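PDB 6VNA: pyridoxamine 5'-phosphate oxidase-related, FMN-binding protein from Paracoccus denitrificans, which probably binds heme in a flavin-type split-barrel fold and acts as a noncanonical heme oxygenase that degrades c-type heme. Local coordinates for residues A[72-77]-A[97-102]; A[24-29]-A[114-119]; A[90-95]-A[139-144]. One frame throughout, in Å; residues are numbered along the deposited sequence.

Contact 1. Residues A[72-77]-A[97-102]; sequences PRAGLL and GRAVPA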
ATOM      1  N   PRO A  72       9.512   3.899 -12.310  1.00 51.53           N
ATOM      2  CA  PRO A  72       9.333   2.538 -11.803  1.00 54.51           C
ATOM      3  C   PRO A  72       9.534   2.365 -10.282  1.00 53.05           C
ATOM      4  O   PRO A  72       9.483   1.270  -9.804  1.00 51.48           O
ATOM      5  CB  PRO A  72      10.354   1.719 -12.628  1.00 56.39           C
ATOM      6  CG  PRO A  72      11.423   2.722 -13.075  1.00 54.44           C
ATOM      7  CD  PRO A  72      10.800   4.102 -12.988  1.00 51.80           C
ATOM      8  N   ARG A  73       9.735   3.429  -9.518  1.00 50.91           N
ATOM      9  CA  ARG A  73       9.859   3.280  -8.046  1.00 52.37           C
ATOM     10  C   ARG A  73       8.496   2.855  -7.480  1.00 51.13           C
ATOM     11  O   ARG A  73       7.482   3.447  -7.867  1.00 49.78           O
ATOM     12  CB  ARG A  73      10.443   4.544  -7.411  1.00 51.36           C
ATOM     13  CG  ARG A  73      11.947   4.650  -7.611  1.00 49.48           C
ATOM     14  CD  ARG A  73      12.522   5.948  -7.084  1.00 52.77           C
ATOM     15  NE  ARG A  73      12.042   7.082  -7.861  1.00 56.17           N
ATOM     16  CZ  ARG A  73      12.174   8.354  -7.511  1.00 55.05           C
ATOM     17  NH1 ARG A  73      12.768   8.693  -6.376  1.00 54.74           N
ATOM     18  NH2 ARG A  73      11.695   9.287  -8.310  1.00 57.33           N
ATOM     19  N   ALA A  74       8.490   1.822  -6.628  1.00 51.14           N
ATOM     20  CA  ALA A  74       7.274   1.098  -6.182  1.00 48.47           C
ATOM     21  C   ALA A  74       7.449   0.636  -4.743  1.00 45.35           C
ATOM     22  O   ALA A  74       8.513   0.071  -4.433  1.00 44.80           O
ATOM     23  CB  ALA A  74       6.992  -0.078  -7.092  1.00 48.73           C
ATOM     24  N   GLY A  75       6.447   0.919  -3.907  1.00 48.81           N
ATOM     25  CA  GLY A  75       6.265   0.335  -2.561  1.00 46.75           C
ATOM     26  C   GLY A  75       5.206  -0.756  -2.544  1.00 41.88           C
ATOM     27  O   GLY A  75       4.213  -0.663  -3.311  1.00 43.42           O
ATOM     28  N   LEU A  76       5.409  -1.788  -1.732  1.00 44.95           N
ATOM     29  CA  LEU A  76       4.360  -2.811  -1.438  1.00 44.03           C
ATOM     30  C   LEU A  76       4.220  -2.937   0.075  1.00 41.52           C
ATOM     31  O   LEU A  76       5.284  -2.996   0.758  1.00 45.29           O
ATOM     32  CB  LEU A  76       4.742  -4.178  -2.007  1.00 41.99           C
ATOM     33  CG  LEU A  76       4.846  -4.291  -3.515  1.00 42.01           C
ATOM     34  CD1 LEU A  76       5.533  -5.596  -3.903  1.00 44.34           C
ATOM     35  CD2 LEU A  76       3.479  -4.204  -4.154  1.00 43.77           C
ATOM     36  N   LEU A  77       2.970  -2.944   0.556  1.00 42.39           N
ATOM     37  CA  LEU A  77       2.553  -3.503   1.866  1.00 39.99           C
ATOM     38  C   LEU A  77       1.887  -4.864   1.645  1.00 38.55           C
ATOM     39  O   LEU A  77       0.907  -4.959   0.871  1.00 39.69           O
ATOM     40  CB  LEU A  77       1.557  -2.571   2.556  1.00 41.04           C
ATOM     41  CG  LEU A  77       1.200  -2.976   3.988  1.00 41.56           C
ATOM     42  CD1 LEU A  77       2.467  -3.207   4.816  1.00 40.68           C
ATOM     43  CD2 LEU A  77       0.335  -1.906   4.646  1.00 44.64           C
ATOM     44  N   GLY A  97      10.955  -1.149  -3.728  1.00 49.15           N
ATOM     45  CA  GLY A  97      11.390  -1.897  -4.916  1.00 53.19           C
ATOM     46  C   GLY A  97      11.389  -1.028  -6.153  1.00 53.15           C
ATOM     47  O   GLY A  97      11.024   0.175  -6.031  1.00 47.42           O
ATOM     48  N   ARG A  98      11.775  -1.625  -7.287  1.00 52.28           N
ATOM     49  CA  ARG A  98      11.656  -1.028  -8.639  1.00 59.86           C
ATOM     50  C   ARG A  98      10.859  -1.993  -9.526  1.00 53.18           C
ATOM     51  O   ARG A  98      11.184  -3.174  -9.568  1.00 59.52           O
ATOM     52  CB  ARG A  98      13.038  -0.644  -9.188  1.00 71.96           C
ATOM     53  CG  ARG A  98      14.078  -1.759  -9.241  1.00 92.94           C
ATOM     54  CD  ARG A  98      15.001  -1.828  -8.025  1.00108.74           C
ATOM     55  NE  ARG A  98      16.434  -1.930  -8.330  1.00110.92           N
ATOM     56  CZ  ARG A  98      17.075  -3.029  -8.737  1.00110.60           C
ATOM     57  NH1 ARG A  98      16.429  -4.167  -8.931  1.00100.79           N
ATOM     58  NH2 ARG A  98      18.376  -2.978  -8.965  1.00118.35           N
ATOM     59  N   ALA A  99       9.829  -1.488 -10.198  1.00 47.89           N
ATOM     60  CA  ALA A  99       8.939  -2.261 -11.080  1.00 53.23           C
ATOM     61  C   ALA A  99       9.644  -2.496 -12.415  1.00 57.85           C
ATOM     62  O   ALA A  99      10.346  -1.592 -12.874  1.00 66.46           O
ATOM     63  CB  ALA A  99       7.635  -1.528 -11.265  1.00 54.46           C
ATOM     64  N   VAL A 100       9.446  -3.674 -12.995  1.00 56.94           N
ATOM     65  CA  VAL A 100      10.027  -4.115 -14.294  1.00 61.76           C
ATOM     66  C   VAL A 100       8.966  -4.931 -15.018  1.00 54.75           C
ATOM     67  O   VAL A 100       8.519  -5.931 -14.489  1.00 60.10           O
ATOM     68  CB  VAL A 100      11.304  -4.953 -14.087  1.00 67.37           C
ATOM     69  CG1 VAL A 100      11.889  -5.421 -15.418  1.00 71.96           C
ATOM     70  CG2 VAL A 100      12.341  -4.200 -13.267  1.00 67.51           C
ATOM     71  N   PRO A 101       8.535  -4.561 -16.240  1.00 56.82           N
ATOM     72  CA  PRO A 101       7.646  -5.421 -17.017  1.00 57.90           C
ATOM     73  C   PRO A 101       8.208  -6.849 -17.073  1.00 62.36           C
ATOM     74  O   PRO A 101       9.399  -7.031 -17.221  1.00 70.94           O
ATOM     75  CB  PRO A 101       7.617  -4.762 -18.402  1.00 56.03           C
ATOM     76  CG  PRO A 101       7.925  -3.307 -18.111  1.00 62.35           C
ATOM     77  CD  PRO A 101       8.887  -3.315 -16.940  1.00 58.05           C
ATOM     78  N   ALA A 102       7.344  -7.834 -16.883  1.00 70.61           N
ATOM     79  CA  ALA A 102       7.733  -9.252 -16.796  1.00 74.92           C
ATOM     80  C   ALA A 102       7.421  -9.915 -18.134  1.00 87.92           C
ATOM     81  O   ALA A 102       6.331  -9.642 -18.706  1.00 69.78           O
ATOM     82  CB  ALA A 102       7.007  -9.916 -15.660  1.00 76.66           C
TER

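Contact 2. Residues A[24-29]-A[114-119]; sequences ARHASL and ERDPKA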
ATOM      1  N   ALA A  24       0.821 -14.387  -0.051  1.00 56.99           N
ATOM      2  CA  ALA A  24       0.271 -13.134  -0.631  1.00 50.95           C
ATOM      3  C   ALA A  24      -0.543 -13.404  -1.902  1.00 44.99           C
ATOM      4  O   ALA A  24      -0.022 -14.019  -2.824  1.00 47.30           O
ATOM      5  CB  ALA A  24       1.402 -12.173  -0.915  1.00 50.67           C
ATOM      6  N   ARG A  25      -1.786 -12.933  -1.949  1.00 47.04           N
ATOM      7  CA  ARG A  25      -2.632 -12.905  -3.177  1.00 49.14           C
ATOM      8  C   ARG A  25      -2.943 -11.444  -3.579  1.00 45.60           C
ATOM      9  O   ARG A  25      -3.214 -11.205  -4.746  1.00 43.67           O
ATOM     10  CB  ARG A  25      -3.885 -13.760  -2.932  1.00 51.38           C
ATOM     11  CG  ARG A  25      -3.594 -15.226  -2.633  1.00 57.90           C
ATOM     12  CD  ARG A  25      -2.860 -15.918  -3.779  1.00 65.19           C
ATOM     13  NE  ARG A  25      -2.543 -17.331  -3.584  1.00 63.44           N
ATOM     14  CZ  ARG A  25      -1.454 -17.803  -2.988  1.00 68.79           C
ATOM     15  NH1 ARG A  25      -0.550 -16.983  -2.478  1.00 71.75           N
ATOM     16  NH2 ARG A  25      -1.278 -19.112  -2.889  1.00 74.67           N
ATOM     17  N   HIS A  26      -2.893 -10.495  -2.645  1.00 46.82           N
ATOM     18  CA  HIS A  26      -3.182  -9.059  -2.873  1.00 49.15           C
ATOM     19  C   HIS A  26      -2.182  -8.229  -2.095  1.00 44.89           C
ATOM     20  O   HIS A  26      -1.533  -8.800  -1.210  1.00 39.91           O
ATOM     21  CB  HIS A  26      -4.614  -8.700  -2.457  1.00 53.77           C
ATOM     22  CG  HIS A  26      -5.626  -9.563  -3.118  1.00 59.73           C
ATOM     23  ND1 HIS A  26      -5.963  -9.403  -4.444  1.00 62.45           N
ATOM     24  CD2 HIS A  26      -6.355 -10.608  -2.654  1.00 65.56           C
ATOM     25  CE1 HIS A  26      -6.858 -10.315  -4.779  1.00 67.30           C
ATOM     26  NE2 HIS A  26      -7.123 -11.063  -3.693  1.00 68.72           N
ATOM     27  N   ALA A  27      -2.100  -6.927  -2.406  1.00 38.85           N
ATOM     28  CA  ALA A  27      -1.245  -5.979  -1.674  1.00 35.83           C
ATOM     29  C   ALA A  27      -1.748  -4.544  -1.838  1.00 37.42           C
ATOM     30  O   ALA A  27      -2.590  -4.282  -2.740  1.00 40.03           O
ATOM     31  CB  ALA A  27       0.170  -6.095  -2.177  1.00 39.88           C
ATOM     32  N   SER A  28      -1.209  -3.650  -1.012  1.00 35.56           N
ATOM     33  CA  SER A  28      -1.256  -2.193  -1.246  1.00 40.77           C
ATOM     34  C   SER A  28      -0.011  -1.811  -2.051  1.00 36.80           C
ATOM     35  O   SER A  28       1.100  -2.075  -1.565  1.00 41.13           O
ATOM     36  CB  SER A  28      -1.330  -1.432   0.045  1.00 40.41           C
ATOM     37  OG  SER A  28      -2.470  -1.798   0.773  1.00 38.83           O
ATOM     38  N   LEU A  29      -0.178  -1.233  -3.235  1.00 35.44           N
ATOM     39  CA  LEU A  29       0.975  -0.776  -4.067  1.00 38.64           C
ATOM     40  C   LEU A  29       1.090   0.746  -3.943  1.00 40.45           C
ATOM     41  O   LEU A  29       0.055   1.456  -4.074  1.00 38.67           O
ATOM     42  CB  LEU A  29       0.762  -1.211  -5.513  1.00 38.42           C
ATOM     43  CG  LEU A  29       1.692  -0.574  -6.547  1.00 41.28           C
ATOM     44  CD1 LEU A  29       3.099  -1.167  -6.483  1.00 44.01           C
ATOM     45  CD2 LEU A  29       1.104  -0.746  -7.934  1.00 40.15           C
ATOM     46  N   GLU A 114      -3.841 -21.193 -10.444  1.00 74.57           N
ATOM     47  CA  GLU A 114      -3.791 -22.249  -9.402  1.00 76.05           C
ATOM     48  C   GLU A 114      -3.864 -21.559  -8.037  1.00 75.55           C
ATOM     49  O   GLU A 114      -4.589 -22.075  -7.154  1.00 75.24           O
ATOM     50  CB  GLU A 114      -2.552 -23.129  -9.573  1.00 83.79           C
ATOM     51  CG  GLU A 114      -2.632 -24.028 -10.802  1.00 98.36           C
ATOM     52  CD  GLU A 114      -1.419 -24.919 -11.013  1.00109.46           C
ATOM     53  OE1 GLU A 114      -1.044 -25.641 -10.052  1.00109.35           O
ATOM     54  OE2 GLU A 114      -0.840 -24.879 -12.128  1.00103.58           O
ATOM     55  N   ARG A 115      -3.208 -20.400  -7.892  1.00 73.49           N
ATOM     56  CA  ARG A 115      -3.058 -19.693  -6.589  1.00 75.45           C
ATOM     57  C   ARG A 115      -4.198 -18.681  -6.390  1.00 72.18           C
ATOM     58  O   ARG A 115      -4.550 -18.405  -5.228  1.00 76.12           O
ATOM     59  CB  ARG A 115      -1.652 -19.094  -6.510  1.00 78.69           C
ATOM     60  CG  ARG A 115      -0.556 -20.151  -6.492  1.00 82.96           C
ATOM     61  CD  ARG A 115       0.825 -19.623  -6.821  1.00 82.93           C
ATOM     62  NE  ARG A 115       1.317 -18.702  -5.802  1.00 83.09           N
ATOM     63  CZ  ARG A 115       2.026 -19.035  -4.731  1.00 79.63           C
ATOM     64  NH1 ARG A 115       2.339 -20.295  -4.496  1.00 82.75           N
ATOM     65  NH2 ARG A 115       2.413 -18.093  -3.888  1.00 83.02           N
ATOM     66  N   ASP A 116      -4.789 -18.174  -7.468  1.00 80.83           N
ATOM     67  CA  ASP A 116      -5.921 -17.211  -7.400  1.00 88.79           C
ATOM     68  C   ASP A 116      -6.885 -17.521  -8.543  1.00 95.93           C
ATOM     69  O   ASP A 116      -6.734 -16.977  -9.640  1.00 91.95           O
ATOM     70  CB  ASP A 116      -5.400 -15.772  -7.434  1.00 91.62           C
ATOM     71  CG  ASP A 116      -6.422 -14.720  -7.048  1.00 96.13           C
ATOM     72  OD1 ASP A 116      -7.549 -15.104  -6.674  1.00 95.69           O
ATOM     73  OD2 ASP A 116      -6.074 -13.518  -7.118  1.00111.29           O
ATOM     74  N   PRO A 117      -7.870 -18.433  -8.331  1.00 94.27           N
ATOM     75  CA  PRO A 117      -8.849 -18.784  -9.365  1.00 94.06           C
ATOM     76  C   PRO A 117      -9.691 -17.587  -9.850  1.00 94.74           C
ATOM     77  O   PRO A 117      -9.767 -17.370 -11.054  1.00 89.90           O
ATOM     78  CB  PRO A 117      -9.746 -19.827  -8.676  1.00 96.25           C
ATOM     79  CG  PRO A 117      -8.918 -20.362  -7.528  1.00 91.56           C
ATOM     80  CD  PRO A 117      -8.067 -19.196  -7.088  1.00 91.96           C
ATOM     81  N   LYS A 118     -10.284 -16.842  -8.905  1.00 93.14           N
ATOM     82  CA  LYS A 118     -11.021 -15.563  -9.125  1.00106.80           C
ATOM     83  C   LYS A 118     -10.347 -14.720 -10.222  1.00111.29           C
ATOM     84  O   LYS A 118     -11.083 -14.043 -10.971  1.00117.28           O
ATOM     85  CB  LYS A 118     -11.096 -14.776  -7.808  1.00106.66           C
ATOM     86  CG  LYS A 118     -11.676 -13.366  -7.899  1.00106.77           C
ATOM     87  CD  LYS A 118     -10.666 -12.254  -8.195  1.00104.42           C
ATOM     88  CE  LYS A 118      -9.761 -11.903  -7.029  1.00 96.64           C
ATOM     89  NZ  LYS A 118      -8.450 -11.392  -7.493  1.00 93.40           N
ATOM     90  N   ALA A 119      -9.009 -14.750 -10.305  1.00115.29           N
ATOM     91  CA  ALA A 119      -8.180 -13.919 -11.213  1.00118.24           C
ATOM     92  C   ALA A 119      -8.209 -14.450 -12.656  1.00117.05           C
ATOM     93  O   ALA A 119      -7.239 -14.171 -13.391  1.00119.61           O
ATOM     94  CB  ALA A 119      -6.764 -13.846 -10.686  1.00122.32           C
TER
HETATM   95  O   HOH W   1       2.343 -15.205  -3.346  1.00 44.54           O

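Contact 3. Residues A[90-95]-A[139-144]; sequences HARLSI and LLNAGF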
ATOM      1  N   HIS A  90      -1.828  -7.635  13.131  1.00 50.06           N
ATOM      2  CA  HIS A  90      -1.538  -8.525  11.977  1.00 50.98           C
ATOM      3  C   HIS A  90      -0.081  -8.327  11.571  1.00 52.78           C
ATOM      4  O   HIS A  90       0.409  -7.179  11.680  1.00 55.51           O
ATOM      5  CB  HIS A  90      -2.434  -8.210  10.787  1.00 54.57           C
ATOM      6  CG  HIS A  90      -3.897  -8.376  11.035  1.00 61.40           C
ATOM      7  ND1 HIS A  90      -4.839  -8.188  10.032  1.00 63.55           N
ATOM      8  CD2 HIS A  90      -4.582  -8.744  12.137  1.00 64.90           C
ATOM      9  CE1 HIS A  90      -6.041  -8.404  10.517  1.00 68.82           C
ATOM     10  NE2 HIS A  90      -5.910  -8.753  11.805  1.00 70.31           N
ATOM     11  N   ALA A  91       0.580  -9.402  11.140  1.00 47.16           N
ATOM     12  CA  ALA A  91       1.957  -9.359  10.608  1.00 44.68           C
ATOM     13  C   ALA A  91       1.893  -8.691   9.232  1.00 43.76           C
ATOM     14  O   ALA A  91       0.913  -8.956   8.464  1.00 48.25           O
ATOM     15  CB  ALA A  91       2.555 -10.745  10.538  1.00 43.17           C
ATOM     16  N   ARG A  92       2.891  -7.879   8.902  1.00 40.45           N
ATOM     17  CA  ARG A  92       2.889  -7.123   7.627  1.00 40.16           C
ATOM     18  C   ARG A  92       4.294  -6.692   7.238  1.00 38.35           C
ATOM     19  O   ARG A  92       5.110  -6.296   8.110  1.00 38.71           O
ATOM     20  CB  ARG A  92       2.010  -5.885   7.759  1.00 43.64           C
ATOM     21  CG  ARG A  92       2.450  -4.983   8.896  1.00 44.48           C
ATOM     22  CD  ARG A  92       1.204  -4.483   9.577  1.00 49.73           C
ATOM     23  NE  ARG A  92       1.456  -3.374  10.478  1.00 46.68           N
ATOM     24  CZ  ARG A  92       1.185  -3.349  11.767  1.00 50.63           C
ATOM     25  NH1 ARG A  92       0.675  -4.405  12.393  1.00 52.32           N
ATOM     26  NH2 ARG A  92       1.458  -2.247  12.434  1.00 57.23           N
ATOM     27  N   LEU A  93       4.546  -6.764   5.945  1.00 41.65           N
ATOM     28  CA  LEU A  93       5.878  -6.528   5.347  1.00 42.30           C
ATOM     29  C   LEU A  93       5.757  -5.340   4.388  1.00 40.38           C
ATOM     30  O   LEU A  93       4.821  -5.378   3.531  1.00 39.55           O
ATOM     31  CB  LEU A  93       6.283  -7.814   4.617  1.00 41.70           C
ATOM     32  CG  LEU A  93       7.580  -7.685   3.833  1.00 42.84           C
ATOM     33  CD1 LEU A  93       8.734  -7.411   4.788  1.00 41.48           C
ATOM     34  CD2 LEU A  93       7.816  -8.931   2.983  1.00 46.76           C
ATOM     35  N   SER A  94       6.598  -4.317   4.578  1.00 41.45           N
ATOM     36  CA  SER A  94       6.757  -3.146   3.671  1.00 43.52           C
ATOM     37  C   SER A  94       7.969  -3.407   2.794  1.00 47.22           C
ATOM     38  O   SER A  94       9.059  -3.578   3.355  1.00 48.13           O
ATOM     39  CB  SER A  94       6.984  -1.851   4.397  1.00 42.28           C
ATOM     40  OG  SER A  94       5.833  -1.454   5.110  1.00 45.75           O
ATOM     41  N   ILE A  95       7.795  -3.390   1.481  1.00 47.18           N
ATOM     42  CA  ILE A  95       8.942  -3.500   0.542  1.00 51.24           C
ATOM     43  C   ILE A  95       9.093  -2.186  -0.223  1.00 47.54           C
ATOM     44  O   ILE A  95       8.076  -1.625  -0.606  1.00 44.59           O
ATOM     45  CB  ILE A  95       8.729  -4.700  -0.381  1.00 50.59           C
ATOM     46  CG1 ILE A  95       8.749  -5.981   0.446  1.00 50.11           C
ATOM     47  CG2 ILE A  95       9.750  -4.713  -1.506  1.00 51.34           C
ATOM     48  CD1 ILE A  95       8.458  -7.208  -0.360  1.00 54.00           C
ATOM     49  N   LEU A 139      10.707  -3.577   5.476  1.00 53.25           N
ATOM     50  CA  LEU A 139      10.384  -3.373   6.912  1.00 55.29           C
ATOM     51  C   LEU A 139       9.405  -4.473   7.358  1.00 52.49           C
ATOM     52  O   LEU A 139       8.308  -4.576   6.773  1.00 50.98           O
ATOM     53  CB  LEU A 139       9.798  -1.966   7.055  1.00 57.51           C
ATOM     54  CG  LEU A 139      10.138  -1.213   8.338  1.00 66.40           C
ATOM     55  CD1 LEU A 139      11.605  -1.373   8.711  1.00 70.03           C
ATOM     56  CD2 LEU A 139       9.786   0.260   8.199  1.00 68.20           C
ATOM     57  N   LEU A 140       9.793  -5.328   8.301  1.00 51.40           N
ATOM     58  CA  LEU A 140       8.885  -6.384   8.824  1.00 50.65           C
ATOM     59  C   LEU A 140       8.277  -5.885  10.123  1.00 48.18           C
ATOM     60  O   LEU A 140       9.039  -5.555  11.049  1.00 49.57           O
ATOM     61  CB  LEU A 140       9.606  -7.712   9.088  1.00 50.64           C
ATOM     62  CG  LEU A 140       8.717  -8.831   9.650  1.00 55.48           C
ATOM     63  CD1 LEU A 140       7.552  -9.165   8.711  1.00 51.83           C
ATOM     64  CD2 LEU A 140       9.531 -10.089   9.913  1.00 59.07           C
ATOM     65  N   ASN A 141       6.955  -5.914  10.212  1.00 48.00           N
ATOM     66  CA  ASN A 141       6.255  -5.660  11.491  1.00 49.05           C
ATOM     67  C   ASN A 141       5.495  -6.942  11.862  1.00 47.84           C
ATOM     68  O   ASN A 141       4.574  -7.301  11.133  1.00 50.02           O
ATOM     69  CB  ASN A 141       5.419  -4.395  11.383  1.00 46.08           C
ATOM     70  CG  ASN A 141       4.784  -4.071  12.707  1.00 53.95           C
ATOM     71  OD1 ASN A 141       4.460  -4.986  13.470  1.00 56.17           O
ATOM     72  ND2 ASN A 141       4.597  -2.788  12.976  1.00 54.19           N
ATOM     73  N   ALA A 142       5.890  -7.609  12.949  1.00 54.80           N
ATOM     74  CA  ALA A 142       5.438  -8.970  13.342  1.00 57.50           C
ATOM     75  C   ALA A 142       4.063  -8.910  14.008  1.00 62.67           C
ATOM     76  O   ALA A 142       3.431  -9.980  14.137  1.00 68.42           O
ATOM     77  CB  ALA A 142       6.435  -9.620  14.266  1.00 54.71           C
ATOM     78  N   GLY A 143       3.628  -7.713  14.408  1.00 59.10           N
ATOM     79  CA  GLY A 143       2.295  -7.479  14.991  1.00 58.61           C
ATOM     80  C   GLY A 143       2.402  -6.828  16.351  1.00 59.90           C
ATOM     81  O   GLY A 143       1.369  -6.370  16.854  1.00 56.40           O
ATOM     82  N   PHE A 144       3.625  -6.775  16.895  1.00 58.77           N
ATOM     83  CA  PHE A 144       3.954  -6.437  18.298  1.00 59.44           C
ATOM     84  C   PHE A 144       5.447  -6.159  18.397  1.00 65.19           C
ATOM     85  O   PHE A 144       6.200  -6.803  17.649  1.00 69.43           O
ATOM     86  CB  PHE A 144       3.686  -7.630  19.210  1.00 63.62           C
ATOM     87  CG  PHE A 144       4.454  -8.871  18.822  1.00 64.21           C
ATOM     88  CD1 PHE A 144       3.908  -9.801  17.948  1.00 65.53           C
ATOM     89  CD2 PHE A 144       5.730  -9.103  19.312  1.00 72.61           C
ATOM     90  CE1 PHE A 144       4.603 -10.950  17.596  1.00 69.31           C
ATOM     91  CE2 PHE A 144       6.430 -10.246  18.951  1.00 76.79           C
ATOM     92  CZ  PHE A 144       5.860 -11.173  18.103  1.00 69.41           C
TER

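Contact 1. Residues A[72-77]-A[97-102]
With psi of only 6°, P72 turns its carbonyl toward A99, while R73 and A74 are extended and run alongside R98 and G97. The P72 O atom receives an almost straight hydrogen bond from A99 N at 2.8 Å, with the donor in the carbonyl plane. R98 CA approaches the same oxygen at 3.4 Å in a weaker CA-H...O contact, so one carbonyl meets two successive residues of the strand, only A99 by a hydrogen bond. A74 and G97 then form a reciprocal pair. G97 N donates to A74 O at 2.8 Å, arriving nearly in line with the C=O bond, and the return bond from A74 N to G97 O is longer, 3.1 Å, with its donor well above the carbonyl plane. R73 faces R98 as the neighbouring non-hydrogen-bonded pair. These bridges join antiparallel neighbours in the curled sheet of the split-barrel fold of FMN-binding proteins, and the local strand directions differ by 112°, far from a flat antiparallel arrangement. Beside the bonds, P72 CB rests 3.3 Å from A99 O, and A99 CB lies 4.5 Å from A74 CB. The A74 and A99 methyls both meet L68 of helix 63-70, which packs over this side. R73 and R98 project from the opposite face but part company. R98 CG sits between the backbone N and the carbonyl carbon (chi1 56°), and the bent side chain carries NH1 to a salt bridge with E134. R73 pairs with D71 and reaches T36 O of the second subunit.

Contact 2. Residues A[24-29]-A[114-119]
The guanidinium of R25 lies over that of R115, the two side chains crossing at about a right angle and their planar groups inclined by 30°. R25 NH2 sits above the centre of the R115 guanidinium, 3.8 Å from R115 CZ, and R115 CB comes over one face of the R25 group. In the plane of the R25 group, at its edge, NE donates to R115 O at 2.8 Å, entering above the carbonyl plane. R25 NH1 reaches back to A24 O at 3.0 Å and also bonds E22 O, so the edge of the group is tied to both sides of the contact and its rotation is fixed. The bend at chi3 of R115 (66°) lays its guanidinium across R25, and R115 NH2 bonds a water at 2.9 Å that also bonds A24 O. A second encounter involves H26 and K118, which approach from opposite directions. K118 NZ arrives at the edge of the imidazole, in its plane, 3.3 Å from H26 CE1, and is held there by a salt bridge to D116 OD2 at 3.2 Å. The contact thus joins the turn between helix 11-23 and strand 26-32 to the C-terminal end of helix 108-115, at the protein surface. Two like charges come within 3.5 Å at R25 NH1 and R115 NH2. Their repulsion is probably offset by the carbonyls gathered round R25 and by the salt bridge from R115 NH1 to E22, while the R25 bond to R115 O would be favoured by the partial negative charge of a helix end.

Contact 3. Residues A[90-95]-A[139-144]
R92 and N141 run side by side from the same face of the sheet, pointing the same way, with guanidinium and amide stacked at 26° to each other. N141 ND2 lies over the rim of the guanidinium, 3.2 Å from R92 NH2; both are donors, so the pair is a stacked contact and not a hydrogen bond. Beneath them the backbones exchange two bonds, R92 N to N141 O at 2.9 Å and N141 N to R92 O at 2.8 Å. A second reciprocal pair joins S94 and L139, with S94 N bonding L139 O at 2.8 Å and S94 CB packing 3.9 Å from L139 CB. In the next shell, R92 NH1 donates to H90 O at 2.9 Å in the guanidinium plane and also to M88 O, which fixes the arginine's rotation. The amide is set from the other end: with CG anti to the backbone N (chi1 -176°), N141 OD1 accepts from G143 N at 3.0 Å, forming an Asx turn as the strand ends. The positive phi of G143 (124°) suits glycine. L93 and L140, the non-hydrogen-bonded pair, face helix 11-23, where they meet L21 and L20, and both also touch L150 of strand 148-151. On the opposite face S94 OG bonds V41 O of the second subunit. The first half of strand 92-101 thus lies between strands 73-79 and 137-141, with helix 11-23 on one face and the second subunit on the other.

In the fold
From the N terminus, residues 24-29 follow helix 11-23 and open the loop that contact 2 will close. Residues 72-77 come next, beside 26-32 in the sheet, and L77 N probably bonds S28 O, joining contacts 1 and 2. Residues 90-95 begin contact 3 before 97-102, on the same strand, close contact 1. Residues 114-119 then close contact 2, with contact 1 nested within its loop, and 139-144 close contact 3 last, crossing both others. A probable hydrogen bond from I95 N to L76 O links contacts 1 and 3. Contacts 1 and 3 join strands within the curled sheet, contact 2 ties the start of strand 26-32 to the end of helix 108-115, and each touches the second subunit.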